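Local coordinates for probable chitinase A (Chromobacterium violaceum, PDB 4TX8), which probably hydrolyses internal links of chitin as a family 18 endochitinase that also carries a family 5/12 carbohydrate-binding module, at residues 135-140 with 214-219; 174-179 with 249-254; 315-320 with 370-375; 364-369 with 411-416. All coordinates share one frame; numbering follows the deposited sequence. Where two conformers were deposited one is given.

Overall arrangement
All four contacts lie in the glycoside hydrolase domain, a TIM barrel. Contacts 1 and 2 are in its interior, where strands separated by one neighbour meet through inward side chains. Their centres are 8 Å apart, and they touch directly: Ile136 N pairs with Lys176 O (2.7 Å), and Asp216 OD1 and Ser253 OG, 2.5 Å apart, probably hydrogen-bond. Asp216 and Asp218 belong to the family 18 active-site signature, and Asp218 binds the calcium ion. Contacts 3 and 4 are outer-helix packing and share helix 363-375; their centres are 12 Å apart. Both lie away from the metal and sugar sites, with centres about 23 to 24 Å from those of contacts 1 and 2.

Contact 1 of 4, residues 135-140 with 214-219; sequences VIVVAF and GIDLDL. With CA (calcium ion), chain D.
Val137 and Asp216 are in van der Waals contact, from strands 135-143 and 214-218, which both pair with strand 176-182 between them. Val137 CG1 is closest to Asp216 CB (3.8 Å) and almost as near to Asp216 OD2 (4.0 Å); the two side chains cross at about a right angle. Three hydroxyls hold both oxygens of this buried carboxylate and should fix its rotation: Ser253 OG bonds OD1, while Tyr112 OH and Ser180 OG bond OD2.

A second contact joins ring and carboxylate. Asp218 OD2 comes to the edge of Phe140, near the ring plane, 3.6 Å from CE1, with the carboxylate turned 43° against the ring. Asp218 CG lies opposite the backbone N (chi1 -172°), which extends the carboxylate between the Phe140 edge and the calcium ion. The peptide bond before Phe140 is cis, and Ala139 CB lies 3.2 Å above the ring plane, over its centre.

Asp218 OD1 binds the calcium ion at 2.4 Å and also accepts a hydrogen bond from Gln292 NE2; water 1, Glu220 and Ala255 O are further ligands. Asp216, Asp218 and Glu220 are the last three acidic positions of the DxxDxDxE signature, which marks the active site of family 18 TIM barrels.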
loop_
_atom_site.group_PDB
_atom_site.type_symbol
_atom_site.label_atom_id
_atom_site.label_comp_id
_atom_site.label_asym_id
_atom_site.label_seq_id
_atom_site.Cartn_x
_atom_site.Cartn_y
_atom_site.Cartn_z
ATOM N N VAL A 135 8.813 -3.180 -1.835
ATOM C CA VAL A 135 8.425 -1.960 -2.530
ATOM C C VAL A 135 8.090 -0.893 -1.501
ATOM O O VAL A 135 7.215 -1.081 -0.654
ATOM C CB VAL A 135 7.222 -2.173 -3.473
ATOM C CG1 VAL A 135 6.894 -0.882 -4.205
ATOM C CG2 VAL A 135 7.516 -3.290 -4.473
ATOM N N ILE A 136 8.813 0.216 -1.566
ATOM C CA ILE A 136 8.610 1.326 -0.648
ATOM C C ILE A 136 7.831 2.432 -1.349
ATOM O O ILE A 136 8.337 3.069 -2.272
ATOM C CB ILE A 136 9.951 1.877 -0.131
ATOM C CG1 ILE A 136 10.778 0.749 0.494
ATOM C CG2 ILE A 136 9.716 2.995 0.866
ATOM C CD1 ILE A 136 12.230 1.108 0.723
ATOM N N VAL A 137 6.593 2.649 -0.918
ATOM C CA VAL A 137 5.728 3.623 -1.572
ATOM C C VAL A 137 5.675 4.932 -0.799
ATOM O O VAL A 137 5.103 4.998 0.288
ATOM C CB VAL A 137 4.298 3.090 -1.739
ATOM C CG1 VAL A 137 3.485 4.049 -2.586
ATOM C CG2 VAL A 137 4.316 1.705 -2.367
ATOM N N VAL A 138 6.266 5.973 -1.375
ATOM C CA VAL A 138 6.342 7.276 -0.729
ATOM C C VAL A 138 4.992 7.993 -0.759
ATOM O O VAL A 138 4.434 8.255 -1.825
ATOM C CB VAL A 138 7.417 8.158 -1.390
ATOM C CG1 VAL A 138 7.380 9.563 -0.815
ATOM C CG2 VAL A 138 8.796 7.531 -1.200
ATOM N N ALA A 139 4.479 8.301 0.427
ATOM C CA ALA A 139 3.157 8.897 0.586
ATOM C C ALA A 139 3.241 10.272 1.256
ATOM O O ALA A 139 3.599 10.353 2.430
ATOM C CB ALA A 139 2.277 7.970 1.404
ATOM N N PHE A 140 2.896 11.349 0.551
ATOM C CA PHE A 140 2.358 11.321 -0.806
ATOM C C PHE A 140 2.916 12.470 -1.635
ATOM O O PHE A 140 3.607 13.345 -1.115
ATOM C CB PHE A 140 0.832 11.446 -0.799
ATOM C CG PHE A 140 0.120 10.330 -0.100
ATOM C CD1 PHE A 140 -0.276 9.198 -0.799
ATOM C CD2 PHE A 140 -0.187 10.424 1.248
ATOM C CE1 PHE A 140 -0.950 8.168 -0.159
ATOM C CE2 PHE A 140 -0.861 9.397 1.896
ATOM C CZ PHE A 140 -1.242 8.269 1.190
ATOM N N GLY A 214 8.550 4.825 -10.352
ATOM C CA GLY A 214 7.244 4.988 -10.957
ATOM C C GLY A 214 6.244 5.542 -9.969
ATOM O O GLY A 214 6.626 6.184 -8.993
ATOM N N ILE A 215 4.959 5.295 -10.213
ATOM C CA ILE A 215 3.919 5.884 -9.380
ATOM C C ILE A 215 2.903 4.870 -8.866
ATOM O O ILE A 215 2.734 3.785 -9.427
ATOM C CB ILE A 215 3.148 6.990 -10.133
ATOM C CG1 ILE A 215 2.325 6.388 -11.273
ATOM C CG2 ILE A 215 4.101 8.072 -10.641
ATOM C CD1 ILE A 215 1.494 7.406 -12.031
ATOM N N ASP A 216 2.235 5.253 -7.783
ATOM C CA ASP A 216 1.143 4.487 -7.203
ATOM C C ASP A 216 -0.111 5.348 -7.200
ATOM O O ASP A 216 -0.062 6.513 -6.812
ATOM C CB ASP A 216 1.490 4.038 -5.780
ATOM C CG ASP A 216 0.323 3.364 -5.077
ATOM O OD1 ASP A 216 -0.032 2.232 -5.464
ATOM O OD2 ASP A 216 -0.236 3.963 -4.132
ATOM N N LEU A 217 -1.232 4.785 -7.635
ATOM C CA LEU A 217 -2.482 5.534 -7.638
ATOM C C LEU A 217 -3.329 5.211 -6.406
ATOM O O LEU A 217 -3.908 4.131 -6.294
ATOM C CB LEU A 217 -3.273 5.252 -8.914
ATOM C CG LEU A 217 -2.509 5.460 -10.224
ATOM C CD1 LEU A 217 -3.401 5.135 -11.411
ATOM C CD2 LEU A 217 -1.965 6.883 -10.323
ATOM N N ASP A 218 -3.385 6.161 -5.483
ATOM C CA ASP A 218 -4.179 6.027 -4.268
ATOM C C ASP A 218 -5.043 7.274 -4.137
ATOM O O ASP A 218 -5.150 7.859 -3.063
ATOM C CB ASP A 218 -3.264 5.851 -3.051
ATOM C CG ASP A 218 -4.024 5.505 -1.783
ATOM O OD1 ASP A 218 -5.174 5.035 -1.878
ATOM O OD2 ASP A 218 -3.465 5.701 -0.686
ATOM N N LEU A 219 -5.651 7.685 -5.245
ATOM C CA LEU A 219 -6.213 9.029 -5.347
ATOM C C LEU A 219 -7.721 9.085 -5.564
ATOM O O LEU A 219 -8.277 10.164 -5.769
ATOM C CB LEU A 219 -5.517 9.781 -6.489
ATOM C CG LEU A 219 -5.283 9.036 -7.815
ATOM C CD1 LEU A 219 -6.580 8.678 -8.534
ATOM C CD2 LEU A 219 -4.388 9.852 -8.730
HETATM CA CA CA D . -7.211 4.071 -2.610
HETATM O O HOH W 1 -8.187 5.439 -0.697
#

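Contact 2 of 4, residues 174-179 with 249-254; sequences GKKVVL and NFYLSM
Val178 lays its methyl CG1 obliquely against the CD1-CE1 side of the Tyr251 ring, 3.5 Å from CD1 and 3.6 Å from CE1. Both residues point into the TIM barrel from strands 176-182 and 251-254, which are separated by strand 214-218. The short segments of these strands run at 63° to each other, their axes 8.3 Å apart at closest, so they meet through side chains and share no backbone bond. The valine holds CG1 almost eclipsed with its own N (chi1 -14°), a strained torsion that accompanies the close fit on the tyrosine. Tyr251 has CG trans to its backbone N, which carries the ring out across the barrel; there it also packs edge-to-face with Phe104 and touches Val135.

Farther along strand 251-254, Ser253 OG stands 4.5 Å from Val178 CG2, a loose approach, while its hydrogen bond goes to Asp216. Two residues before Val178, the aliphatic part of Lys176 brings CG 4.3 Å from Tyr251 CD2, again obliquely. The amino end of this lysine, weakly paired with Asp213, continues to the start of the second segment: water 2 accepts from Lys176 NZ at 3.2 Å and donates to Asn249 O at 2.6 Å.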
loop_
_atom_site.group_PDB
_atom_site.type_symbol
_atom_site.label_atom_id
_atom_site.label_comp_id
_atom_site.label_asym_id
_atom_site.label_seq_id
_atom_site.Cartn_x
_atom_site.Cartn_y
_atom_site.Cartn_z
ATOM N N GLY A 174 17.670 -4.006 -4.414
ATOM C CA GLY A 174 16.585 -4.662 -5.123
ATOM C C GLY A 174 15.190 -4.147 -4.811
ATOM O O GLY A 174 14.204 -4.673 -5.326
ATOM N N LYS A 175 15.096 -3.121 -3.971
ATOM C CA LYS A 175 13.801 -2.531 -3.648
ATOM C C LYS A 175 13.344 -1.553 -4.724
ATOM O O LYS A 175 14.159 -0.951 -5.421
ATOM C CB LYS A 175 13.843 -1.811 -2.296
ATOM C CG LYS A 175 13.786 -2.719 -1.077
ATOM C CD LYS A 175 15.172 -3.141 -0.622
ATOM C CE LYS A 175 15.129 -3.855 0.722
ATOM N NZ LYS A 175 14.364 -5.135 0.661
ATOM N N LYS A 176 12.033 -1.400 -4.855
ATOM C CA LYS A 176 11.468 -0.344 -5.684
ATOM C C LYS A 176 11.005 0.797 -4.788
ATOM O O LYS A 176 10.493 0.565 -3.691
ATOM C CB LYS A 176 10.304 -0.866 -6.527
ATOM C CG LYS A 176 10.701 -1.921 -7.542
ATOM C CD LYS A 176 11.667 -1.352 -8.565
ATOM C CE LYS A 176 12.166 -2.429 -9.507
ATOM N NZ LYS A 176 13.216 -1.915 -10.430
ATOM N N VAL A 177 11.205 2.027 -5.247
ATOM C CA VAL A 177 10.740 3.200 -4.520
ATOM C C VAL A 177 9.834 4.015 -5.430
ATOM O O VAL A 177 10.290 4.596 -6.413
ATOM C CB VAL A 177 11.906 4.074 -4.028
ATOM C CG1 VAL A 177 11.379 5.235 -3.195
ATOM C CG2 VAL A 177 12.899 3.242 -3.225
ATOM N N VAL A 178 8.546 4.048 -5.112
ATOM C CA VAL A 178 7.591 4.693 -6.000
ATOM C C VAL A 178 6.853 5.827 -5.287
ATOM O O VAL A 178 6.738 5.840 -4.063
ATOM C CB VAL A 178 6.589 3.654 -6.585
ATOM C CG1 VAL A 178 7.089 2.237 -6.336
ATOM C CG2 VAL A 178 5.197 3.830 -6.017
ATOM N N LEU A 179 6.382 6.793 -6.069
ATOM C CA LEU A 179 5.694 7.959 -5.536
ATOM C C LEU A 179 4.188 7.765 -5.613
ATOM O O LEU A 179 3.651 7.507 -6.687
ATOM C CB LEU A 179 6.107 9.214 -6.308
ATOM C CG LEU A 179 5.451 10.518 -5.859
ATOM C CD1 LEU A 179 5.766 10.785 -4.398
ATOM C CD2 LEU A 179 5.902 11.679 -6.733
ATOM N N ASN A 249 11.038 0.829 -17.787
ATOM C CA ASN A 249 11.308 0.569 -16.372
ATOM C C ASN A 249 10.207 1.128 -15.474
ATOM O O ASN A 249 10.201 0.892 -14.267
ATOM C CB ASN A 249 12.651 1.160 -15.941
ATOM C CG ASN A 249 13.834 0.463 -16.582
ATOM O OD1 ASN A 249 13.738 -0.683 -17.025
ATOM N ND2 ASN A 249 14.966 1.154 -16.625
ATOM N N PHE A 250 9.282 1.873 -16.072
ATOM C CA PHE A 250 8.219 2.545 -15.330
ATOM C C PHE A 250 7.379 1.580 -14.496
ATOM O O PHE A 250 6.742 0.674 -15.029
ATOM C CB PHE A 250 7.316 3.315 -16.294
ATOM C CG PHE A 250 6.294 4.182 -15.613
ATOM C CD1 PHE A 250 6.661 5.389 -15.039
ATOM C CD2 PHE A 250 4.965 3.801 -15.564
ATOM C CE1 PHE A 250 5.725 6.194 -14.421
ATOM C CE2 PHE A 250 4.022 4.606 -14.947
ATOM C CZ PHE A 250 4.405 5.803 -14.374
ATOM N N TYR A 251 7.384 1.790 -13.184
ATOM C CA TYR A 251 6.584 0.994 -12.259
ATOM C C TYR A 251 5.213 1.639 -12.086
ATOM O O TYR A 251 5.109 2.854 -11.902
ATOM C CB TYR A 251 7.307 0.865 -10.914
ATOM C CG TYR A 251 6.599 0.060 -9.837
ATOM C CD1 TYR A 251 5.593 0.628 -9.063
ATOM C CD2 TYR A 251 6.967 -1.256 -9.566
ATOM C CE1 TYR A 251 4.958 -0.094 -8.064
ATOM C CE2 TYR A 251 6.338 -1.987 -8.567
ATOM C CZ TYR A 251 5.334 -1.400 -7.820
ATOM O OH TYR A 251 4.704 -2.114 -6.824
ATOM N N LEU A 252 4.162 0.829 -12.156
ATOM C CA LEU A 252 2.807 1.337 -11.975
ATOM C C LEU A 252 2.007 0.452 -11.032
ATOM O O LEU A 252 1.800 -0.729 -11.304
ATOM C CB LEU A 252 2.082 1.448 -13.320
ATOM C CG LEU A 252 0.595 1.813 -13.239
ATOM C CD1 LEU A 252 0.396 3.191 -12.609
ATOM C CD2 LEU A 252 -0.058 1.744 -14.614
ATOM N N SER A 253 1.556 1.026 -9.921
ATOM C CA SER A 253 0.678 0.299 -9.019
ATOM C C SER A 253 -0.605 1.072 -8.757
ATOM O O SER A 253 -0.663 2.289 -8.938
ATOM C CB SER A 253 1.383 -0.008 -7.697
ATOM O OG SER A 253 1.706 1.179 -6.997
ATOM N N MET A 254 -1.634 0.345 -8.342
ATOM C CA MET A 254 -2.920 0.935 -8.002
ATOM C C MET A 254 -3.387 0.396 -6.665
ATOM O O MET A 254 -3.246 -0.796 -6.386
ATOM C CB MET A 254 -3.969 0.630 -9.070
ATOM C CG MET A 254 -3.579 1.027 -10.480
ATOM S SD MET A 254 -4.792 0.405 -11.657
ATOM C CE MET A 254 -4.085 1.001 -13.202
HETATM O O HOH W 2 11.801 0.348 -12.272
#

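Contact 3 of 4, residues 315-320 with 370-375; sequences MLVGGS and LTCLTT
Cys372 and Leu373 project toward Val317 and Ser320 where two outer helices of the TIM barrel, 313-325 and 363-375, pack side by side. The helices flank strand 345-350 in the sequence. Their short segments run in roughly the same direction, 37° apart, with axes 9.8 Å from each other at closest. Along the second segment, Leu370 comes first and turns from the neighbouring helix toward the barrel wall, onto Phe347. Thr371 follows, its OG1 bonded to Gln377 O. Cys372 is the first residue to touch: its SG lies 4.0 Å from Val317 CG2 and about as far from CG1, so the sulfur abuts both branches of the valine. The same sulfur forms the disulfide with Cys379, which ties the helix to the loop beyond its end.

Leu373 gives the larger share of this helix's side of the contact, matched by Val317 opposite. Its CD2 reaches Val317 CG1 at 3.9 Å, the two side chains passing one another in opposite senses. The other branch, CD1, lies 4.0 Å from Ser320 OG, with Phe391 also against both Leu373 and Ser320. The serine's chi1 of -59° sets OG beside its own backbone N, and the buried hydroxyl donates to Leu316 O at 2.8 Å, with a C=O...OG angle of 158°. Thr374 and Thr375 do not touch the other segment, and their hydroxyls are also bonded within the helix: Thr374 OG1 donates to Leu370 O, and Thr375 OG1 to Thr371 O at 2.8 Å, reaching that carbonyl from the opposite face to Thr375 N.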
loop_
_atom_site.group_PDB
_atom_site.type_symbol
_atom_site.label_atom_id
_atom_site.label_comp_id
_atom_site.label_asym_id
_atom_site.label_seq_id
_atom_site.Cartn_x
_atom_site.Cartn_y
_atom_site.Cartn_z
ATOM N N MET A 315 -11.966 -13.405 2.221
ATOM C CA MET A 315 -12.173 -12.146 1.509
ATOM C C MET A 315 -10.932 -11.760 0.720
ATOM O O MET A 315 -11.019 -11.293 -0.412
ATOM C CB MET A 315 -12.556 -11.028 2.485
ATOM C CG MET A 315 -12.719 -9.646 1.851
ATOM S SD MET A 315 -13.462 -8.410 2.911
ATOM C CE MET A 315 -13.332 -6.953 1.908
ATOM N N LEU A 316 -9.771 -11.969 1.323
ATOM C CA LEU A 316 -8.516 -11.681 0.646
ATOM C C LEU A 316 -8.338 -12.604 -0.556
ATOM O O LEU A 316 -7.959 -12.166 -1.640
ATOM C CB LEU A 316 -7.334 -11.826 1.603
ATOM C CG LEU A 316 -7.372 -10.954 2.858
ATOM C CD1 LEU A 316 -6.123 -11.184 3.689
ATOM C CD2 LEU A 316 -7.521 -9.481 2.495
ATOM N N VAL A 317 -8.626 -13.885 -0.358
ATOM C CA VAL A 317 -8.514 -14.860 -1.435
ATOM C C VAL A 317 -9.559 -14.571 -2.510
ATOM O O VAL A 317 -9.254 -14.581 -3.705
ATOM C CB VAL A 317 -8.681 -16.302 -0.915
ATOM C CG1 VAL A 317 -8.677 -17.298 -2.071
ATOM C CG2 VAL A 317 -7.575 -16.635 0.077
ATOM N N GLY A 318 -10.787 -14.300 -2.073
ATOM C CA GLY A 318 -11.887 -14.023 -2.980
ATOM C C GLY A 318 -11.681 -12.776 -3.819
ATOM O O GLY A 318 -11.898 -12.795 -5.031
ATOM N N GLY A 319 -11.265 -11.689 -3.174
ATOM C CA GLY A 319 -10.983 -10.449 -3.875
ATOM C C GLY A 319 -9.903 -10.653 -4.922
ATOM O O GLY A 319 -9.992 -10.138 -6.039
ATOM N N SER A 320 -8.885 -11.424 -4.561
ATOM C CA SER A 320 -7.779 -11.694 -5.468
ATOM C C SER A 320 -8.209 -12.595 -6.625
ATOM O O SER A 320 -7.778 -12.395 -7.760
ATOM C CB SER A 320 -6.611 -12.319 -4.702
ATOM O OG SER A 320 -6.178 -11.454 -3.663
ATOM N N LEU A 370 -2.137 -16.328 1.617
ATOM C CA LEU A 370 -1.021 -16.479 0.687
ATOM C C LEU A 370 -0.825 -17.923 0.231
ATOM O O LEU A 370 -0.771 -18.194 -0.966
ATOM C CB LEU A 370 0.274 -15.962 1.316
ATOM C CG LEU A 370 0.428 -14.444 1.396
ATOM C CD1 LEU A 370 1.701 -14.083 2.150
ATOM C CD2 LEU A 370 0.427 -13.830 0.001
ATOM N N THR A 371 -0.706 -18.843 1.185
ATOM C CA THR A 371 -0.491 -20.249 0.852
ATOM C C THR A 371 -1.680 -20.831 0.090
ATOM O O THR A 371 -1.507 -21.674 -0.788
ATOM C CB THR A 371 -0.232 -21.102 2.109
ATOM O OG1 THR A 371 -1.403 -21.113 2.937
ATOM C CG2 THR A 371 0.946 -20.545 2.895
ATOM N N CYS A 372 -2.884 -20.376 0.429
ATOM C CA CYS A 372 -4.086 -20.800 -0.282
ATOM C C CYS A 372 -4.016 -20.372 -1.741
ATOM O O CYS A 372 -4.243 -21.175 -2.645
ATOM C CB CYS A 372 -5.343 -20.223 0.377
ATOM S SG CYS A 372 -6.884 -20.552 -0.520
ATOM N N LEU A 373 -3.690 -19.104 -1.965
ATOM C CA LEU A 373 -3.576 -18.575 -3.317
ATOM C C LEU A 373 -2.436 -19.228 -4.101
ATOM O O LEU A 373 -2.600 -19.559 -5.273
ATOM C CB LEU A 373 -3.385 -17.056 -3.276
ATOM C CG LEU A 373 -4.636 -16.222 -2.980
ATOM C CD1 LEU A 373 -4.268 -14.801 -2.572
ATOM C CD2 LEU A 373 -5.564 -16.203 -4.184
ATOM N N THR A 374 -1.291 -19.429 -3.452
ATOM C CA THR A 374 -0.098 -19.903 -4.153
ATOM C C THR A 374 -0.020 -21.421 -4.326
ATOM O O THR A 374 0.513 -21.898 -5.326
ATOM C CB THR A 374 1.195 -19.447 -3.438
ATOM O OG1 THR A 374 1.194 -19.917 -2.085
ATOM C CG2 THR A 374 1.309 -17.926 -3.450
ATOM N N THR A 375 -0.527 -22.181 -3.359
ATOM C CA THR A 375 -0.360 -23.634 -3.386
ATOM C C THR A 375 -1.641 -24.418 -3.126
ATOM O O THR A 375 -1.594 -25.639 -2.976
ATOM C CB THR A 375 0.676 -24.100 -2.346
ATOM O OG1 THR A 375 0.176 -23.839 -1.029
ATOM C CG2 THR A 375 2.007 -23.390 -2.540
#

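Contact 4 of 4, residues 364-369 with 411-416; sequences DTVAKA and RPVAAS
Two helices on the outside of the TIM barrel, 363-375 and the C-terminal 410-417, touch here through two pairs of short side chains, Val366 with Val413 and Ala367 with Ser416. Helix 363-375 leads into strand 393-397, which pairs with the first barrel strand 108-114; helix 410-417 follows that last strand. The contact thus lies near the seam where the barrel closes.

The buried half is apolar. Val366 CG1 meets the forked end of Val413, 4.1 Å from CG2 and 4.1 Å from CG1, so one methyl faces two, and the side chains cross at about a right angle. In Val366 this methyl is the one trans to the backbone N (chi1 171°), which directs it across to the other helix. Phe347 of strand 345-350 backs Val366 against the barrel wall, and Phe409, just ahead of helix 410-417, packs on the same valine.

Away from these contacts, Lys368 NZ and Thr365 OG1 bind a citrate, probably left from crystallisation, while Arg411 NH1 donates to Asn45 O in the carbohydrate-binding module, tying helix 410-417 to that part of the chain.

The other half is less deeply buried and closer. With no bulky group on either residue, Ala367 CA and Ser416 CA come within 5.9 Å. Ser416 sets OG beside its own backbone N and trans to its carbonyl carbon (chi1 -64°), and the oxygen meets the methyl of Ala367 at an OG to CB distance of 3.5 Å, while Ser416 CB stays 4.2 Å from Ala367 CB.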
loop_
_atom_site.group_PDB
_atom_site.type_symbol
_atom_site.label_atom_id
_atom_site.label_comp_id
_atom_site.label_asym_id
_atom_site.label_seq_id
_atom_site.Cartn_x
_atom_site.Cartn_y
_atom_site.Cartn_z
ATOM N N ASP A 364 -1.152 -14.439 10.791
ATOM C CA ASP A 364 -1.568 -15.801 10.475
ATOM C C ASP A 364 -2.594 -15.816 9.345
ATOM O O ASP A 364 -2.514 -16.630 8.427
ATOM C CB ASP A 364 -2.147 -16.484 11.716
ATOM C CG ASP A 364 -2.464 -17.950 11.484
ATOM O OD1 ASP A 364 -1.565 -18.692 11.037
ATOM O OD2 ASP A 364 -3.615 -18.360 11.742
ATOM N N THR A 365 -3.564 -14.910 9.427
ATOM C CA THR A 365 -4.589 -14.771 8.396
ATOM C C THR A 365 -3.959 -14.466 7.038
ATOM O O THR A 365 -4.334 -15.060 6.023
ATOM C CB THR A 365 -5.596 -13.657 8.749
ATOM O OG1 THR A 365 -6.461 -14.109 9.796
ATOM C CG2 THR A 365 -6.433 -13.282 7.534
ATOM N N VAL A 366 -3.000 -13.543 7.027
ATOM C CA VAL A 366 -2.287 -13.202 5.801
ATOM C C VAL A 366 -1.572 -14.434 5.250
ATOM O O VAL A 366 -1.681 -14.740 4.062
ATOM C CB VAL A 366 -1.265 -12.065 6.028
ATOM C CG1 VAL A 366 -0.381 -11.883 4.804
ATOM C CG2 VAL A 366 -1.981 -10.761 6.372
ATOM N N ALA A 367 -0.860 -15.146 6.119
ATOM C CA ALA A 367 -0.141 -16.352 5.712
ATOM C C ALA A 367 -1.086 -17.385 5.102
ATOM O O ALA A 367 -0.757 -18.020 4.097
ATOM C CB ALA A 367 0.609 -16.950 6.895
ATOM N N LYS A 368 -2.260 -17.547 5.707
ATOM C CA LYS A 368 -3.255 -18.496 5.211
ATOM C C LYS A 368 -3.744 -18.122 3.817
ATOM O O LYS A 368 -3.872 -18.983 2.947
ATOM C CB LYS A 368 -4.445 -18.580 6.167
ATOM C CG LYS A 368 -4.292 -19.603 7.282
ATOM C CD LYS A 368 -5.467 -19.525 8.246
ATOM C CE LYS A 368 -6.792 -19.489 7.498
ATOM N NZ LYS A 368 -7.923 -19.083 8.377
ATOM N N ALA A 369 -4.018 -16.837 3.610
ATOM C CA ALA A 369 -4.471 -16.359 2.308
ATOM C C ALA A 369 -3.392 -16.557 1.242
ATOM O O ALA A 369 -3.691 -16.923 0.106
ATOM C CB ALA A 369 -4.879 -14.890 2.389
ATOM N N ARG A 411 7.714 -8.479 9.871
ATOM C CA ARG A 411 8.584 -9.620 10.157
ATOM C C ARG A 411 7.921 -10.966 9.824
ATOM O O ARG A 411 8.485 -11.743 9.054
ATOM C CB ARG A 411 9.057 -9.600 11.618
ATOM C CG ARG A 411 10.193 -8.629 11.891
ATOM C CD ARG A 411 10.563 -8.604 13.367
ATOM N NE ARG A 411 11.657 -7.674 13.634
ATOM C CZ ARG A 411 12.052 -7.310 14.851
ATOM N NH1 ARG A 411 11.440 -7.791 15.925
ATOM N NH2 ARG A 411 13.061 -6.458 14.992
ATOM N N PRO A 412 6.726 -11.250 10.382
ATOM C CA PRO A 412 6.191 -12.573 10.033
ATOM C C PRO A 412 5.667 -12.661 8.600
ATOM O O PRO A 412 5.743 -13.732 8.000
ATOM C CB PRO A 412 5.053 -12.770 11.041
ATOM C CG PRO A 412 4.634 -11.390 11.410
ATOM C CD PRO A 412 5.882 -10.559 11.376
ATOM N N VAL A 413 5.156 -11.562 8.055
ATOM C CA VAL A 413 4.584 -11.601 6.712
ATOM C C VAL A 413 5.677 -11.749 5.648
ATOM O O VAL A 413 5.514 -12.511 4.693
ATOM C CB VAL A 413 3.724 -10.358 6.428
ATOM C CG1 VAL A 413 3.352 -10.280 4.956
ATOM C CG2 VAL A 413 2.464 -10.391 7.291
ATOM N N ALA A 414 6.797 -11.049 5.818
ATOM C CA ALA A 414 7.927 -11.224 4.907
ATOM C C ALA A 414 8.440 -12.659 4.963
ATOM O O ALA A 414 8.813 -13.226 3.939
ATOM C CB ALA A 414 9.049 -10.250 5.229
ATOM N N ALA A 415 8.453 -13.241 6.159
ATOM C CA ALA A 415 8.877 -14.628 6.325
ATOM C C ALA A 415 7.955 -15.571 5.557
ATOM O O ALA A 415 8.417 -16.524 4.930
ATOM C CB ALA A 415 8.917 -15.004 7.798
ATOM N N SER A 416 6.654 -15.297 5.605
ATOM C CA SER A 416 5.670 -16.097 4.881
ATOM C C SER A 416 5.862 -15.984 3.372
ATOM O O SER A 416 5.858 -16.989 2.661
ATOM C CB SER A 416 4.252 -15.676 5.263
ATOM O OG SER A 416 3.995 -15.937 6.632
#